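Septation protein imp2 (PDB 5C1F) links cytoskeletal proteins to the membrane, binding phospholipids, and is required for normal septation and for disassembly of the medial ring in fission yeast. Local coordinates at residues S88-Q91 / I92-L96; R44-I47 / E48-Y51; I233-S236 / C237-D240. One frame throughout, in Å; residues are numbered along the deposited sequence.

Each contact lies within a single helix, a different one each time, so none closes a loop. Along the chain they come in series, with no nesting or crossing: interaction 2 on helix 18-59, then interaction 1 on helix 69-155, then interaction 3 on helix 162-252. In space the three turns lie at one level of the F-BAR bundle, with interaction 1 joining the other two. His-89 of interaction 1 hydrogen-bonds Glu-48 of interaction 2 through ND1 and Asp-240 of interaction 3 through NE2, while Arg-44 packs on Ile-233. Interactions 2 and 3 also reach the second subunit, so this cross-section links the helices of one chain and touches the dimer interface.

Interaction 1: residues S88-Q91 / I92-L96; sequences SHLQ and ISQLL
Ser-93 turns its hydroxyl back onto the turn before it, and OG donates to Leu-90 O at 2.7 Å. The torsion explains the reach: OG sits between the backbone N and the carbonyl carbon (chi1 72°), folded against its own helix. Gln-94 N gives Leu-90 O a second bond at 3.1 Å from the same face of the peptide plane. A small hydroxyl suits this buried place, since it meets its own polar need while its CB lies against Glu-48 and Glu-49 of helix 18-59. Ile-92, with CG1 beside its backbone N, runs back over Ser-88 O (CG1 to O 3.2 Å) and on its buried side packs against Ser-236 of helix 162-252. On the outer side Gln-94 lays CG over Leu-90 O at 3.2 Å, and its extended chain crosses that of Gln-91 at about a right angle. With an alanine here in place of Gln-94, the CG over Leu-90 O would be gone, and that carbonyl would probably be left less covered on its outer side. Leu-95 brings CG to 3.4 Å from Gln-91 O before leaning on Leu-232 of helix 162-252. The chemistry therefore differs around the turn: aliphatic carbons of Gln-94 and Leu-95 lie against the carbonyls of Leu-90 and Gln-91, while the compact serine lets helix 18-59 come close without leaving a buried hydroxyl unpaired.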
ATOM      1  N   SER A  88      10.011  -3.906   0.490  1.00 17.89           N
ATOM      2  CA  SER A  88       9.780  -3.524   1.873  1.00 17.74           C
ATOM      3  C   SER A  88       8.343  -3.838   2.272  1.00 33.24           C
ATOM      4  O   SER A  88       8.103  -4.494   3.284  1.00 17.64           O
ATOM      5  CB  SER A  88      10.086  -2.038   2.080  1.00 22.66           C
ATOM      6  OG  SER A  88       9.717  -1.609   3.382  1.00 20.17           O
ATOM      7  N   HIS A  89       7.393  -3.376   1.464  1.00 17.06           N
ATOM      8  CA  HIS A  89       5.983  -3.620   1.743  1.00 26.30           C
ATOM      9  C   HIS A  89       5.657  -5.117   1.780  1.00 17.44           C
ATOM     10  O   HIS A  89       4.797  -5.540   2.550  1.00 18.57           O
ATOM     11  CB  HIS A  89       5.104  -2.901   0.715  1.00 20.19           C
ATOM     12  CG  HIS A  89       4.954  -1.436   0.977  1.00 22.70           C
ATOM     13  ND1 HIS A  89       4.100  -0.937   1.939  1.00 21.90           N
ATOM     14  CD2 HIS A  89       5.549  -0.359   0.412  1.00 16.25           C
ATOM     15  CE1 HIS A  89       4.176   0.381   1.951  1.00 21.63           C
ATOM     16  NE2 HIS A  89       5.050   0.758   1.036  1.00 16.19           N
ATOM     17  N   LEU A  90       6.348  -5.917   0.972  1.00 17.91           N
ATOM     18  CA  LEU A  90       6.143  -7.365   1.003  1.00 21.36           C
ATOM     19  C   LEU A  90       6.635  -7.945   2.325  1.00 27.36           C
ATOM     20  O   LEU A  90       5.966  -8.788   2.929  1.00 24.35           O
ATOM     21  CB  LEU A  90       6.851  -8.054  -0.166  1.00 24.68           C
ATOM     22  CG  LEU A  90       6.584  -9.559  -0.289  1.00 26.92           C
ATOM     23  CD1 LEU A  90       5.097  -9.832  -0.468  1.00 22.21           C
ATOM     24  CD2 LEU A  90       7.380 -10.171  -1.430  1.00 28.88           C
ATOM     25  N   GLN A  91       7.803  -7.484   2.765  1.00 18.88           N
ATOM     26  CA  GLN A  91       8.360  -7.881   4.054  1.00 24.47           C
ATOM     27  C   GLN A  91       7.439  -7.443   5.199  1.00 23.85           C
ATOM     28  O   GLN A  91       7.213  -8.194   6.146  1.00 24.76           O
ATOM     29  CB  GLN A  91       9.765  -7.287   4.229  1.00 19.47           C
ATOM     30  CG  GLN A  91      10.378  -7.447   5.620  1.00 32.66           C
ATOM     31  CD  GLN A  91      10.853  -8.861   5.909  1.00 41.09           C
ATOM     32  OE1 GLN A  91      10.055  -9.796   5.982  1.00 44.72           O
ATOM     33  NE2 GLN A  91      12.161  -9.021   6.083  1.00 44.99           N
ATOM     34  N   ILE A  92       6.896  -6.235   5.097  1.00 24.89           N
ATOM     35  CA  ILE A  92       5.993  -5.715   6.119  1.00 24.50           C
ATOM     36  C   ILE A  92       4.712  -6.545   6.200  1.00 23.10           C
ATOM     37  O   ILE A  92       4.238  -6.861   7.294  1.00 21.06           O
ATOM     38  CB  ILE A  92       5.636  -4.234   5.858  1.00 22.72           C
ATOM     39  CG1 ILE A  92       6.884  -3.360   5.985  1.00 23.89           C
ATOM     40  CG2 ILE A  92       4.578  -3.752   6.845  1.00 21.01           C
ATOM     41  CD1 ILE A  92       7.497  -3.375   7.373  1.00 17.75           C
ATOM     42  N   SER A  93       4.160  -6.912   5.047  1.00 19.05           N
ATOM     43  CA  SER A  93       2.943  -7.717   5.023  1.00 18.32           C
ATOM     44  C   SER A  93       3.193  -9.088   5.643  1.00 24.43           C
ATOM     45  O   SER A  93       2.315  -9.645   6.303  1.00 22.92           O
ATOM     46  CB  SER A  93       2.416  -7.870   3.593  1.00 22.36           C
ATOM     47  OG  SER A  93       3.234  -8.736   2.827  1.00 22.33           O
ATOM     48  N   GLN A  94       4.396  -9.622   5.444  1.00 25.40           N
ATOM     49  CA  GLN A  94       4.760 -10.911   6.030  1.00 31.58           C
ATOM     50  C   GLN A  94       4.864 -10.811   7.550  1.00 23.26           C
ATOM     51  O   GLN A  94       4.472 -11.727   8.266  1.00 25.85           O
ATOM     52  CB  GLN A  94       6.075 -11.425   5.440  1.00 20.88           C
ATOM     53  CG  GLN A  94       5.970 -11.843   3.978  1.00 37.41           C
ATOM     54  CD  GLN A  94       7.329 -12.059   3.324  1.00 38.66           C
ATOM     55  OE1 GLN A  94       8.370 -11.740   3.902  1.00 37.90           O
ATOM     56  NE2 GLN A  94       7.323 -12.599   2.112  1.00 36.61           N
ATOM     57  N   LEU A  95       5.395  -9.697   8.040  1.00 20.04           N
ATOM     58  CA  LEU A  95       5.485  -9.473   9.478  1.00 21.98           C
ATOM     59  C   LEU A  95       4.107  -9.178  10.075  1.00 27.76           C
ATOM     60  O   LEU A  95       3.821  -9.559  11.214  1.00 27.25           O
ATOM     61  CB  LEU A  95       6.460  -8.335   9.785  1.00 26.87           C
ATOM     62  CG  LEU A  95       7.926  -8.600   9.408  1.00 29.33           C
ATOM     63  CD1 LEU A  95       8.770  -7.337   9.543  1.00 27.49           C
ATOM     64  CD2 LEU A  95       8.508  -9.727  10.250  1.00 20.97           C
ATOM     65  N   LEU A  96       3.251  -8.505   9.309  1.00 25.51           N
ATOM     66  CA  LEU A  96       1.884  -8.252   9.753  1.00 18.62           C
ATOM     67  C   LEU A  96       1.149  -9.572   9.962  1.00 37.69           C
ATOM     68  O   LEU A  96       0.312  -9.694  10.858  1.00 29.06           O
ATOM     69  CB  LEU A  96       1.129  -7.381   8.747  1.00 18.25           C
ATOM     70  CG  LEU A  96       1.433  -5.881   8.738  1.00 22.24           C
ATOM     71  CD1 LEU A  96       0.640  -5.174   7.645  1.00 19.96           C
ATOM     72  CD2 LEU A  96       1.147  -5.256  10.096  1.00 17.79           C
TER

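Interaction 2: residues R44-I47 / E48-Y51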
ATOM      1  N   ARG A  44      -5.932  -6.630   7.037  1.00 20.35           N
ATOM      2  CA  ARG A  44      -4.923  -5.577   6.946  1.00 21.91           C
ATOM      3  C   ARG A  44      -3.617  -6.095   6.345  1.00 26.20           C
ATOM      4  O   ARG A  44      -2.935  -5.382   5.608  1.00 28.61           O
ATOM      5  CB  ARG A  44      -4.663  -4.973   8.331  1.00 21.46           C
ATOM      6  CG  ARG A  44      -3.691  -3.811   8.334  1.00 22.45           C
ATOM      7  CD  ARG A  44      -4.151  -2.695   7.406  1.00 22.98           C
ATOM      8  NE  ARG A  44      -3.165  -1.622   7.335  1.00 24.96           N
ATOM      9  CZ  ARG A  44      -2.146  -1.602   6.482  1.00 27.37           C
ATOM     10  NH1 ARG A  44      -1.981  -2.594   5.617  1.00 23.84           N
ATOM     11  NH2 ARG A  44      -1.290  -0.587   6.488  1.00 17.57           N
ATOM     12  N   ALA A  45      -3.282  -7.342   6.658  1.00 24.04           N
ATOM     13  CA  ALA A  45      -2.071  -7.965   6.143  1.00 24.41           C
ATOM     14  C   ALA A  45      -2.213  -8.305   4.664  1.00 25.57           C
ATOM     15  O   ALA A  45      -1.281  -8.109   3.881  1.00 25.34           O
ATOM     16  CB  ALA A  45      -1.736  -9.214   6.946  1.00 19.59           C
ATOM     17  N   ASN A  46      -3.378  -8.820   4.283  1.00 25.82           N
ATOM     18  CA  ASN A  46      -3.638  -9.156   2.889  1.00 29.20           C
ATOM     19  C   ASN A  46      -3.707  -7.910   2.022  1.00 25.30           C
ATOM     20  O   ASN A  46      -3.271  -7.923   0.870  1.00 25.78           O
ATOM     21  CB  ASN A  46      -4.930  -9.966   2.756  1.00 29.33           C
ATOM     22  CG  ASN A  46      -4.721 -11.443   3.042  1.00 34.70           C
ATOM     23  OD1 ASN A  46      -3.626 -11.976   2.851  1.00 34.21           O
ATOM     24  ND2 ASN A  46      -5.774 -12.113   3.498  1.00 37.20           N
ATOM     25  N   ILE A  47      -4.256  -6.837   2.583  1.00 22.93           N
ATOM     26  CA  ILE A  47      -4.263  -5.544   1.911  1.00 30.40           C
ATOM     27  C   ILE A  47      -2.833  -5.109   1.613  1.00 19.20           C
ATOM     28  O   ILE A  47      -2.524  -4.674   0.504  1.00 21.94           O
ATOM     29  CB  ILE A  47      -4.972  -4.462   2.758  1.00 31.90           C
ATOM     30  CG1 ILE A  47      -6.469  -4.760   2.855  1.00 28.71           C
ATOM     31  CG2 ILE A  47      -4.748  -3.078   2.164  1.00 19.62           C
ATOM     32  CD1 ILE A  47      -7.230  -3.807   3.754  1.00 30.64           C
ATOM     33  N   GLU A  48      -1.960  -5.253   2.604  1.00 18.65           N
ATOM     34  CA  GLU A  48      -0.562  -4.869   2.445  1.00 20.49           C
ATOM     35  C   GLU A  48       0.148  -5.743   1.417  1.00 22.25           C
ATOM     36  O   GLU A  48       0.955  -5.258   0.624  1.00 25.57           O
ATOM     37  CB  GLU A  48       0.169  -4.947   3.785  1.00 17.70           C
ATOM     38  CG  GLU A  48       1.535  -4.271   3.780  1.00 26.05           C
ATOM     39  CD  GLU A  48       1.433  -2.752   3.782  1.00 22.72           C
ATOM     40  OE1 GLU A  48       0.302  -2.232   3.885  1.00 19.85           O
ATOM     41  OE2 GLU A  48       2.482  -2.078   3.689  1.00 18.83           O
ATOM     42  N   GLU A  49      -0.161  -7.035   1.432  1.00 24.46           N
ATOM     43  CA  GLU A  49       0.466  -7.982   0.518  1.00 29.15           C
ATOM     44  C   GLU A  49       0.100  -7.672  -0.930  1.00 19.88           C
ATOM     45  O   GLU A  49       0.972  -7.601  -1.796  1.00 30.19           O
ATOM     46  CB  GLU A  49       0.059  -9.415   0.870  1.00 24.14           C
ATOM     47  CG  GLU A  49       0.757 -10.483   0.036  1.00 29.88           C
ATOM     48  CD  GLU A  49       0.347 -11.894   0.430  1.00 37.35           C
ATOM     49  OE1 GLU A  49      -0.449 -12.043   1.379  1.00 43.44           O
ATOM     50  OE2 GLU A  49       0.823 -12.855  -0.209  1.00 40.78           O
ATOM     51  N   ASP A  50      -1.193  -7.493  -1.179  1.00 20.34           N
ATOM     52  CA  ASP A  50      -1.697  -7.150  -2.506  1.00 20.86           C
ATOM     53  C   ASP A  50      -1.048  -5.871  -3.030  1.00 28.00           C
ATOM     54  O   ASP A  50      -0.662  -5.786  -4.196  1.00 25.71           O
ATOM     55  CB  ASP A  50      -3.219  -6.993  -2.469  1.00 27.35           C
ATOM     56  CG  ASP A  50      -3.803  -6.619  -3.820  1.00 41.81           C
ATOM     57  OD1 ASP A  50      -3.378  -7.205  -4.838  1.00 46.23           O
ATOM     58  OD2 ASP A  50      -4.691  -5.740  -3.864  1.00 49.31           O
ATOM     59  N   TYR A  51      -0.951  -4.881  -2.148  1.00 19.26           N
ATOM     60  CA  TYR A  51      -0.275  -3.618  -2.415  1.00 18.56           C
ATOM     61  C   TYR A  51       1.173  -3.869  -2.847  1.00 23.34           C
ATOM     62  O   TYR A  51       1.625  -3.371  -3.881  1.00 20.12           O
ATOM     63  CB  TYR A  51      -0.340  -2.746  -1.156  1.00 22.21           C
ATOM     64  CG  TYR A  51       0.136  -1.314  -1.277  1.00 20.60           C
ATOM     65  CD1 TYR A  51      -0.385  -0.454  -2.236  1.00 23.71           C
ATOM     66  CD2 TYR A  51       1.064  -0.804  -0.380  1.00 21.32           C
ATOM     67  CE1 TYR A  51       0.043   0.869  -2.319  1.00 21.92           C
ATOM     68  CE2 TYR A  51       1.492   0.511  -0.453  1.00 21.34           C
ATOM     69  CZ  TYR A  51       0.981   1.343  -1.421  1.00 23.51           C
ATOM     70  OH  TYR A  51       1.416   2.651  -1.485  1.00 21.91           O
TER
HETATM   71  O   HOH W   1      -4.368  -3.260  -1.463  1.00 28.70           O
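Four successive i to i+4 backbone bonds join residues 44-47 to 48-51 in a regular helical turn: Glu-48 N to Arg-44 O, Glu-49 N to Ala-45 O, Asp-50 N to Asn-46 O and Tyr-51 N to Ile-47 O. The first is the longest at 3.2 Å; the third is nearly straight. Arg-44 and Glu-48 run side by side on the buried flank, each bent at chi2 (57° in the arginine, 74° in the glutamate), which brings the two charged ends together. Their salt bridge is centred on NH1, 2.9 Å from Glu-48 OE1, and the oxygen lies in the guanidinium plane. Seen from the carboxylate, the bond arrives on the anti side and 32° out of plane; NH2 adds a weak bond to the same oxygen. The pairing suits a buried place, where the opposite charges probably offset one another. Ala-45 is small enough to let Leu-96 of helix 69-155 approach. A water lies 3.0 Å from Ile-47 O and may donate to it. Glu-48 OE1 is further bonded by Tyr-51 OH of the second subunit, and the exchange is reciprocal, while the two Tyr-51 rings stack on each other. Such side chains meeting across a two-fold interface, on a helix that also packs inside its own bundle, belong to the dimer core of an F-BAR domain.

Interaction 3: residues I233-S236 / C237-D240; sequences ISRS and CFND
Ser-236 and Asp-240 are joined twice, through the backbone and through a water. Asp-240 N donates to Ser-236 O at 3.1 Å, and that carbonyl also accepts from the water. The same water lies 2.8 Å from Ser-236 OG and donates to Asp-240 OD1 at 2.7 Å, bridging the two side chains. OD2 of the carboxylate is hydrogen-bonded by His-89, so both oxygens of this buried acid have partners. A serine suits the position one turn earlier because OG, anti to the backbone N (chi1 178°), can meet the water while CB stays slim enough for helix 69-155 to pack on it. The other carbonyls of residues 233-235 are taken by the amides of Cys-237, Phe-238 and Asn-239, the last nearly straight. Ser-234 OG turns outward from the turn to Asp-241 and Arg-248 of the second subunit, and also bonds Thr-230 O. At the exposed edge, Arg-235 crosses Asn-239 at a slant: OD1 lies over the guanidinium face, 3.4 Å above its centre, with the planes 75° apart and NE too poorly angled for a hydrogen bond to it, while ND2 is engaged by Ser-88. The guanidinium plane is 13° from that of the Phe-238 ring, and NH1 approaches CD2 obliquely at 3.6 Å. Within the bundle, this turn of helix 162-252 rests on helix 69-155 through Ser-236 on Ile-92 and Asp-240 on Met-85, reaches helix 18-59 through Ile-233 and Ser-236, and meets the second subunit through Ser-234 and Cys-237.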
ATOM      1  N   ILE A 233       4.292  -0.379  10.716  1.00 18.73           N
ATOM      2  CA  ILE A 233       3.861   0.629   9.747  1.00 17.75           C
ATOM      3  C   ILE A 233       4.832   1.811   9.711  1.00 15.61           C
ATOM      4  O   ILE A 233       5.142   2.340   8.642  1.00 18.62           O
ATOM      5  CB  ILE A 233       2.435   1.150  10.047  1.00 16.88           C
ATOM      6  CG1 ILE A 233       1.422   0.004  10.046  1.00 21.72           C
ATOM      7  CG2 ILE A 233       2.025   2.199   9.031  1.00 15.00           C
ATOM      8  CD1 ILE A 233       1.269  -0.682   8.705  1.00 23.40           C
ATOM      9  N   SER A 234       5.306   2.227  10.879  1.00 16.96           N
ATOM     10  CA  SER A 234       6.289   3.303  10.950  1.00 22.37           C
ATOM     11  C   SER A 234       7.583   2.905  10.239  1.00 22.53           C
ATOM     12  O   SER A 234       8.230   3.741   9.611  1.00 25.49           O
ATOM     13  CB  SER A 234       6.580   3.680  12.405  1.00 23.32           C
ATOM     14  OG  SER A 234       5.489   4.374  12.986  1.00 27.89           O
ATOM     15  N   ARG A 235       7.950   1.629  10.340  1.00 20.08           N
ATOM     16  CA  ARG A 235       9.127   1.108   9.647  1.00 21.82           C
ATOM     17  C   ARG A 235       8.915   1.182   8.139  1.00 23.52           C
ATOM     18  O   ARG A 235       9.826   1.523   7.387  1.00 25.95           O
ATOM     19  CB  ARG A 235       9.416  -0.334  10.076  1.00 20.38           C
ATOM     20  CG  ARG A 235      10.599  -0.985   9.366  1.00 21.66           C
ATOM     21  CD  ARG A 235      11.923  -0.291   9.692  1.00 29.00           C
ATOM     22  NE  ARG A 235      13.061  -0.945   9.047  1.00 33.55           N
ATOM     23  CZ  ARG A 235      14.305  -0.469   9.049  1.00 37.63           C
ATOM     24  NH1 ARG A 235      14.582   0.675   9.660  1.00 38.47           N
ATOM     25  NH2 ARG A 235      15.275  -1.137   8.437  1.00 30.63           N
ATOM     26  N   SER A 236       7.698   0.862   7.714  1.00 22.80           N
ATOM     27  CA  SER A 236       7.319   0.943   6.311  1.00 21.14           C
ATOM     28  C   SER A 236       7.460   2.371   5.800  1.00 22.25           C
ATOM     29  O   SER A 236       7.904   2.601   4.673  1.00 14.80           O
ATOM     30  CB  SER A 236       5.883   0.450   6.119  1.00 27.51           C
ATOM     31  OG  SER A 236       5.481   0.559   4.766  1.00 33.98           O
ATOM     32  N   CYS A 237       7.084   3.327   6.642  1.00 15.26           N
ATOM     33  CA  CYS A 237       7.163   4.733   6.281  1.00 24.76           C
ATOM     34  C   CYS A 237       8.612   5.190   6.165  1.00 19.07           C
ATOM     35  O   CYS A 237       8.980   5.876   5.216  1.00 15.82           O
ATOM     36  CB  CYS A 237       6.415   5.585   7.302  1.00 26.70           C
ATOM     37  SG  CYS A 237       4.642   5.257   7.347  1.00 23.77           S
ATOM     38  N   PHE A 238       9.431   4.803   7.136  1.00 20.67           N
ATOM     39  CA  PHE A 238      10.854   5.117   7.102  1.00 21.32           C
ATOM     40  C   PHE A 238      11.503   4.576   5.826  1.00 23.26           C
ATOM     41  O   PHE A 238      12.172   5.312   5.098  1.00 21.36           O
ATOM     42  CB  PHE A 238      11.547   4.546   8.345  1.00 22.32           C
ATOM     43  CG  PHE A 238      13.030   4.791   8.383  1.00 30.19           C
ATOM     44  CD1 PHE A 238      13.532   5.995   8.842  1.00 20.25           C
ATOM     45  CD2 PHE A 238      13.925   3.809   7.972  1.00 19.55           C
ATOM     46  CE1 PHE A 238      14.901   6.223   8.886  1.00 26.11           C
ATOM     47  CE2 PHE A 238      15.294   4.033   8.012  1.00 20.68           C
ATOM     48  CZ  PHE A 238      15.782   5.239   8.469  1.00 21.59           C
ATOM     49  N   ASN A 239      11.287   3.292   5.551  1.00 21.97           N
ATOM     50  CA  ASN A 239      11.860   2.647   4.370  1.00 20.19           C
ATOM     51  C   ASN A 239      11.485   3.348   3.065  1.00 18.50           C
ATOM     52  O   ASN A 239      12.354   3.651   2.246  1.00 17.57           O
ATOM     53  CB  ASN A 239      11.432   1.180   4.301  1.00 20.08           C
ATOM     54  CG  ASN A 239      12.076   0.332   5.381  1.00 27.71           C
ATOM     55  OD1 ASN A 239      13.027   0.758   6.042  1.00 24.37           O
ATOM     56  ND2 ASN A 239      11.567  -0.884   5.558  1.00 25.58           N
ATOM     57  N   ASP A 240      10.192   3.601   2.873  1.00 16.66           N
ATOM     58  CA  ASP A 240       9.719   4.250   1.656  1.00 18.09           C
ATOM     59  C   ASP A 240      10.254   5.673   1.539  1.00 20.98           C
ATOM     60  O   ASP A 240      10.607   6.121   0.448  1.00 16.95           O
ATOM     61  CB  ASP A 240       8.192   4.261   1.608  1.00 18.30           C
ATOM     62  CG  ASP A 240       7.612   2.920   1.211  1.00 23.10           C
ATOM     63  OD1 ASP A 240       8.359   1.919   1.219  1.00 21.44           O
ATOM     64  OD2 ASP A 240       6.404   2.868   0.897  1.00 22.28           O
TER
HETATM   65  O   HOH W   2       7.608   0.073   2.975  1.00 25.81           O